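Local coordinates for kelch domain-containing protein (Colletotrichum graminicola M1.001, PDB 5C92) that probably oxidises alcohols as a copper-dependent oxidase of the galactose oxidase type, holding one copper ion between a beta-propeller and a C-terminal domain, at residues A[183-188]-A[259-264]; A[300-305]-A[332-337]. All blocks are in the same frame, centred on the assembly; numbering follows the deposited sequence.

Interaction 1: A[183-188]-A[259-264]. With NAG (2-acetamido-2-deoxy-beta-D-glucopyranose), chain C.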
loop_
_atom_site.group_PDB
_atom_site.type_symbol
_atom_site.label_atom_id
_atom_site.label_comp_id
_atom_site.label_asym_id
_atom_site.label_seq_id
_atom_site.Cartn_x
_atom_site.Cartn_y
_atom_site.Cartn_z
ATOM N N SER A 183 9.076 -6.615 -2.806
ATOM C CA SER A 183 9.499 -7.461 -3.902
ATOM C C SER A 183 10.623 -6.820 -4.707
ATOM O O SER A 183 10.680 -5.586 -4.961
ATOM C CB SER A 183 8.278 -7.764 -4.781
ATOM O OG SER A 183 7.444 -8.663 -4.109
ATOM N N TRP A 184 11.595 -7.637 -5.078
ATOM C CA TRP A 184 12.697 -7.083 -5.851
ATOM C C TRP A 184 13.167 -8.106 -6.926
ATOM O O TRP A 184 12.383 -9.006 -7.329
ATOM C CB TRP A 184 13.774 -6.602 -4.869
ATOM C CG TRP A 184 14.884 -5.732 -5.386
ATOM C CD1 TRP A 184 16.246 -5.991 -5.270
ATOM C CD2 TRP A 184 14.787 -4.422 -5.980
ATOM N NE1 TRP A 184 16.968 -4.925 -5.755
ATOM C CE2 TRP A 184 16.116 -3.979 -6.244
ATOM C CE3 TRP A 184 13.724 -3.605 -6.353
ATOM C CZ2 TRP A 184 16.399 -2.776 -6.856
ATOM C CZ3 TRP A 184 14.011 -2.411 -6.966
ATOM C CH2 TRP A 184 15.345 -1.991 -7.195
ATOM N N LYS A 185 14.400 -7.929 -7.411
ATOM C CA LYS A 185 14.895 -8.602 -8.622
ATOM C C LYS A 185 14.912 -10.118 -8.443
ATOM O O LYS A 185 15.041 -10.647 -7.323
ATOM C CB LYS A 185 16.294 -8.093 -9.004
ATOM C CG LYS A 185 16.393 -6.629 -9.381
ATOM C CD LYS A 185 17.829 -6.140 -9.559
ATOM C CE LYS A 185 17.855 -4.727 -10.141
ATOM N NZ LYS A 185 19.071 -4.002 -9.682
ATOM N N ASN A 186 14.617 -10.822 -9.531
ATOM C CA ASN A 186 14.785 -12.268 -9.565
ATOM C C ASN A 186 14.028 -12.994 -8.446
ATOM O O ASN A 186 14.532 -13.935 -7.836
ATOM C CB ASN A 186 16.304 -12.553 -9.531
ATOM C CG ASN A 186 16.654 -14.002 -9.845
ATOM O OD1 ASN A 186 15.932 -14.703 -10.546
ATOM N ND2 ASN A 186 17.775 -14.447 -9.313
ATOM N N GLY A 187 12.772 -12.609 -8.202
ATOM C CA GLY A 187 11.938 -13.323 -7.210
ATOM C C GLY A 187 12.288 -13.101 -5.730
ATOM O O GLY A 187 11.816 -13.824 -4.854
ATOM N N SER A 188 13.121 -12.110 -5.459
ATOM C CA SER A 188 13.573 -11.822 -4.110
ATOM C C SER A 188 12.514 -10.934 -3.436
ATOM O O SER A 188 11.761 -10.216 -4.145
ATOM C CB SER A 188 14.909 -11.096 -4.142
ATOM O OG SER A 188 14.816 -9.829 -4.792
ATOM N N LEU A 259 18.400 -0.367 -2.125
ATOM C CA LEU A 259 18.555 -1.772 -2.404
ATOM C C LEU A 259 19.543 -1.864 -3.575
ATOM O O LEU A 259 19.516 -1.035 -4.465
ATOM C CB LEU A 259 17.210 -2.385 -2.823
ATOM C CG LEU A 259 16.292 -2.951 -1.741
ATOM C CD1 LEU A 259 16.105 -1.891 -0.684
ATOM C CD2 LEU A 259 14.967 -3.341 -2.373
ATOM N N GLY A 260 20.430 -2.852 -3.537
ATOM C CA GLY A 260 21.259 -3.219 -4.706
ATOM C C GLY A 260 20.837 -4.580 -5.207
ATOM O O GLY A 260 19.736 -4.731 -5.756
ATOM N N GLU A 261 21.697 -5.575 -5.003
ATOM C CA GLU A 261 21.437 -6.913 -5.471
ATOM C C GLU A 261 20.833 -7.616 -4.314
ATOM O O GLU A 261 21.211 -7.350 -3.179
ATOM C CB GLU A 261 22.740 -7.637 -5.934
ATOM C CG GLU A 261 23.331 -7.164 -7.279
ATOM C CD GLU A 261 22.299 -7.012 -8.389
ATOM O OE1 GLU A 261 21.743 -8.030 -8.831
ATOM O OE2 GLU A 261 22.019 -5.874 -8.821
ATOM N N PRO A 262 19.901 -8.548 -4.580
ATOM C CA PRO A 262 19.384 -9.407 -3.539
ATOM C C PRO A 262 20.453 -10.227 -2.865
ATOM O O PRO A 262 21.371 -10.653 -3.510
ATOM C CB PRO A 262 18.411 -10.345 -4.274
ATOM C CG PRO A 262 18.170 -9.732 -5.591
ATOM C CD PRO A 262 19.315 -8.831 -5.891
ATOM N N GLY A 263 20.268 -10.526 -1.588
ATOM C CA GLY A 263 21.317 -11.075 -0.761
ATOM C C GLY A 263 22.460 -10.156 -0.358
ATOM O O GLY A 263 23.196 -10.522 0.511
ATOM N N GLN A 264 22.632 -8.985 -0.958
ATOM C CA GLN A 264 23.636 -7.994 -0.477
ATOM C C GLN A 264 23.104 -7.067 0.604
ATOM O O GLN A 264 21.906 -6.945 0.796
ATOM C CB GLN A 264 24.127 -7.115 -1.644
ATOM C CG GLN A 264 24.864 -7.890 -2.726
ATOM C CD GLN A 264 25.957 -8.765 -2.130
ATOM O OE1 GLN A 264 26.899 -8.270 -1.499
ATOM N NE2 GLN A 264 25.779 -10.073 -2.229
HETATM C C1 NAG C . 18.234 -15.787 -9.488
HETATM C C2 NAG C . 19.636 -15.615 -10.067
HETATM C C3 NAG C . 20.376 -16.962 -10.035
HETATM C C4 NAG C . 20.114 -17.839 -8.805
HETATM C C5 NAG C . 18.698 -17.783 -8.269
HETATM C C6 NAG C . 18.658 -18.406 -6.873
HETATM C C7 NAG C . 20.009 -13.937 -11.875
HETATM C C8 NAG C . 19.707 -13.557 -13.303
HETATM N N2 NAG C . 19.478 -15.084 -11.428
HETATM O O3 NAG C . 21.780 -16.718 -10.024
HETATM O O4 NAG C . 20.367 -19.214 -9.092
HETATM O O5 NAG C . 18.286 -16.420 -8.213
HETATM O O6 NAG C . 17.403 -19.050 -6.650
HETATM O O7 NAG C . 20.716 -13.223 -11.186
#

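Interaction 2: A[300-305]-A[332-337]. With CU1 (copper (I) ion), chain D.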
loop_
_atom_site.group_PDB
_atom_site.type_symbol
_atom_site.label_atom_id
_atom_site.label_comp_id
_atom_site.label_asym_id
_atom_site.label_seq_id
_atom_site.Cartn_x
_atom_site.Cartn_y
_atom_site.Cartn_z
ATOM N N MET A 300 1.121 3.608 21.842
ATOM C CA MET A 300 0.342 2.727 20.994
ATOM C C MET A 300 -0.574 1.785 21.764
ATOM O O MET A 300 -0.140 0.999 22.587
ATOM C CB MET A 300 1.280 1.946 20.081
ATOM C CG MET A 300 2.070 2.879 19.157
ATOM S SD MET A 300 3.489 2.112 18.363
ATOM C CE MET A 300 2.751 0.793 17.403
ATOM N N TRP A 301 -1.876 1.934 21.513
ATOM C CA TRP A 301 -2.888 1.052 22.029
ATOM C C TRP A 301 -3.896 0.840 20.895
ATOM O O TRP A 301 -4.055 1.723 20.029
ATOM C CB TRP A 301 -3.624 1.713 23.224
ATOM C CG TRP A 301 -2.757 2.109 24.341
ATOM C CD1 TRP A 301 -2.545 3.374 24.796
ATOM C CD2 TRP A 301 -2.002 1.240 25.199
ATOM N NE1 TRP A 301 -1.674 3.350 25.864
ATOM C CE2 TRP A 301 -1.339 2.046 26.134
ATOM C CE3 TRP A 301 -1.847 -0.144 25.280
ATOM C CZ2 TRP A 301 -0.512 1.510 27.142
ATOM C CZ3 TRP A 301 -0.972 -0.670 26.246
ATOM C CH2 TRP A 301 -0.391 0.148 27.190
ATOM N N LEU A 302 -4.631 -0.269 20.978
ATOM C CA LEU A 302 -5.643 -0.627 19.997
ATOM C C LEU A 302 -6.992 -0.015 20.365
ATOM O O LEU A 302 -7.271 0.286 21.524
ATOM C CB LEU A 302 -5.747 -2.112 19.938
ATOM C CG LEU A 302 -4.443 -2.876 19.739
ATOM C CD1 LEU A 302 -4.808 -4.312 19.389
ATOM C CD2 LEU A 302 -3.539 -2.288 18.651
ATOM N N PHE A 303 -7.796 0.288 19.366
ATOM C CA PHE A 303 -9.147 0.771 19.611
ATOM C C PHE A 303 -9.182 1.956 20.517
ATOM O O PHE A 303 -9.960 2.018 21.435
ATOM C CB PHE A 303 -10.013 -0.373 20.160
ATOM C CG PHE A 303 -9.858 -1.655 19.384
ATOM C CD1 PHE A 303 -10.297 -1.755 18.095
ATOM C CD2 PHE A 303 -9.273 -2.769 19.967
ATOM C CE1 PHE A 303 -10.114 -2.928 17.368
ATOM C CE2 PHE A 303 -9.089 -3.955 19.253
ATOM C CZ PHE A 303 -9.495 -4.034 17.930
ATOM N N SER A 304 -8.313 2.918 20.265
ATOM C CA SER A 304 -8.175 4.045 21.134
ATOM C C SER A 304 -7.910 5.294 20.330
ATOM O O SER A 304 -7.039 5.279 19.437
ATOM C CB SER A 304 -6.966 3.812 22.066
ATOM O OG SER A 304 -6.572 5.008 22.750
ATOM N N ASP A 305 -8.570 6.371 20.705
ATOM C CA ASP A 305 -8.322 7.673 20.138
ATOM C C ASP A 305 -7.338 8.543 20.929
ATOM O O ASP A 305 -7.250 9.736 20.657
ATOM C CB ASP A 305 -9.642 8.437 20.045
ATOM C CG ASP A 305 -10.525 7.932 18.917
ATOM O OD1 ASP A 305 -10.080 7.099 18.104
ATOM O OD2 ASP A 305 -11.711 8.308 18.883
ATOM N N ARG A 332 -6.815 9.060 13.497
ATOM C CA ARG A 332 -6.682 8.039 12.501
ATOM C C ARG A 332 -5.616 7.132 13.039
ATOM O O ARG A 332 -4.418 7.196 12.643
ATOM C CB ARG A 332 -6.324 8.616 11.118
ATOM C CG ARG A 332 -7.326 9.595 10.492
ATOM C CD ARG A 332 -8.671 8.937 10.180
ATOM N NE ARG A 332 -9.611 9.931 9.676
ATOM C CZ ARG A 332 -10.943 9.834 9.765
ATOM N NH1 ARG A 332 -11.513 8.740 10.303
ATOM N NH2 ARG A 332 -11.706 10.823 9.293
ATOM N N ASN A 333 -6.040 6.315 14.006
ATOM C CA ASN A 333 -5.091 5.491 14.766
ATOM C C ASN A 333 -5.186 4.014 14.278
ATOM O O ASN A 333 -5.196 3.760 13.085
ATOM C CB ASN A 333 -5.282 5.618 16.281
ATOM C CG ASN A 333 -5.001 7.020 16.834
ATOM O OD1 ASN A 333 -5.389 7.299 17.969
ATOM N ND2 ASN A 333 -4.317 7.868 16.100
ATOM N N TYR A 334 -5.284 3.056 15.190
ATOM C CA TYR A 334 -5.384 1.664 14.798
ATOM C C TYR A 334 -6.554 1.479 13.849
ATOM O O TYR A 334 -7.641 1.951 14.136
ATOM C CB TYR A 334 -5.623 0.754 16.009
ATOM C CG TYR A 334 -5.404 -0.693 15.739
ATOM C CD1 TYR A 334 -4.199 -1.141 15.182
ATOM C CD2 TYR A 334 -6.346 -1.646 16.083
ATOM C CE1 TYR A 334 -3.965 -2.487 14.959
ATOM C CE2 TYR A 334 -6.083 -3.027 15.890
ATOM C CZ TYR A 334 -4.882 -3.422 15.359
ATOM O OH TYR A 334 -4.595 -4.737 15.160
ATOM N N HIS A 335 -6.352 0.633 12.857
ATOM C CA HIS A 335 -7.360 0.351 11.801
ATOM C C HIS A 335 -7.747 1.514 10.844
ATOM O O HIS A 335 -8.824 1.478 10.223
ATOM C CB HIS A 335 -8.630 -0.190 12.452
ATOM C CG HIS A 335 -8.513 -1.586 12.926
ATOM N ND1 HIS A 335 -9.416 -2.132 13.803
ATOM C CD2 HIS A 335 -7.618 -2.559 12.643
ATOM C CE1 HIS A 335 -9.065 -3.377 14.070
ATOM N NE2 HIS A 335 -8.002 -3.668 13.354
ATOM N N SER A 336 -6.923 2.565 10.816
ATOM C CA SER A 336 -7.033 3.645 9.852
ATOM C C SER A 336 -6.377 3.246 8.541
ATOM O O SER A 336 -5.516 2.352 8.502
ATOM C CB SER A 336 -6.428 4.958 10.406
ATOM O OG SER A 336 -5.002 4.936 10.580
ATOM N N THR A 337 -6.790 3.890 7.446
ATOM C CA THR A 337 -6.254 3.582 6.097
ATOM C C THR A 337 -6.021 4.873 5.322
ATOM O O THR A 337 -6.587 5.919 5.680
ATOM C CB THR A 337 -7.227 2.712 5.271
ATOM O OG1 THR A 337 -8.537 3.324 5.251
ATOM C CG2 THR A 337 -7.298 1.309 5.823
HETATM CU CU CU1 D . -6.737 -5.472 13.480
HETATM O O HOH W 1 -5.866 3.079 18.344
#

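Interaction 1: A[183-188]-A[259-264]
Trp184 and Gly260 meet through an almost linear hydrogen bond: NE1 of Trp184 lies 2.8 Å from O of Gly260, with an N-H...O angle of 179°. The carbonyl oxygen sits at the indole edge, in the ring plane, so the N-H is aimed straight at it, although the donor is tilted from the plane of the carbonyl group. Leu259 covers one face of the ring: its CD2 is 3.8 Å from the centroid of the five-membered ring of Trp184 and close to the ring normal, which meets the criteria of a CH-pi contact. The opposite face receives CG of Lys185, offset toward the rim. With chi1 of Trp184 at -167°, CG is anti to the backbone N and the indole is delivered to the 259-264 loop.

Lys185 runs extended beyond CG, while Glu261 bends back at chi2, and the two charged ends form a long salt bridge, NZ of Lys185 to OE2 of Glu261 at 3.6 Å. Pro262 packs further back, against the turn itself, its CG 3.4 Å from OG of Ser188. That hydroxyl is held within its own segment, donating to O of Lys185 at 2.7 Å on an in-plane lone pair; the same oxygen also accepts from N of Ser188. Asn186, at the bend, carries an N-linked sugar on ND2, and Asp202 and Lys204 hydrogen-bond that sugar.

Overall, the hairpin turn joining strands 181-183 and 188-191 rests on the loop between strands 254-258 and 267-270, with Trp200 of strand 197-202 touching Ser188, Leu259 and Pro262.

Interaction 2: A[300-305]-A[332-337]
Tyr334 packs against Leu302 and, with Phe303 and His335, forms an aromatic cluster beside the copper site of this galactose oxidase-like beta-propeller. Its CB lies 4.0 Å from N of Phe303. CG, anti to the backbone N (chi1 -166°), starts a ring that is covered over its centre by CD2 of Leu302, 3.5 Å from the centroid and 3° off the normal, a well-centred CH-pi contact. CD1 and CE1 share that methyl. Along the ring's other edge, CD2 and CE2 are directed at the face of Phe303, a T-shaped pair with centroids 5.6 Å apart and planes at 86°. At the tip, OH of Tyr334 stands 2.8 Å from the copper, longer than the bond from His335, and hydrogen-bonds Tyr245 and Tyr120, the latter a copper ligand that Tyr334 probably helps to place.

The face of Tyr334 opposite Leu302 meets CD2 of His335, near the rim. His335 also touches Phe303, CE1 to CE1 at 3.5 Å, with the two rings oblique. ND1 of His335 is held by O of Gly352, which fixes the imidazole's rotation, and a type II turn from Asn333 to Ser336 carries both aromatic residues. Water 1 bridges the backbones: it donates to O of Trp301 and accepts from N of Ser304 and N of Tyr334. Copper(I), shared with Tyr120 and His423, is bound by NE2 of His335 at 2.2 Å.

Followed from the N terminus, the chain first makes interaction 1, which joins 183-188 to 259-264 and closes a loop of 70 intervening residues. Interaction 2 comes later and encloses 26 residues between 300-305 and 332-337. The two loops are in series, neither nested nor crossed. Each ties neighbouring four-stranded sheets of the propeller: the first links the sheet spanning 181-214 to that spanning 225-270, the second the sheet spanning 282-324 to the one containing strand 336-340, which the N-terminal strand 5-11 helps complete. Their centres are about 33 Å apart, on opposite sides of the chain's centre: interaction 1 is at the glycosylated Asn186, interaction 2 at the copper.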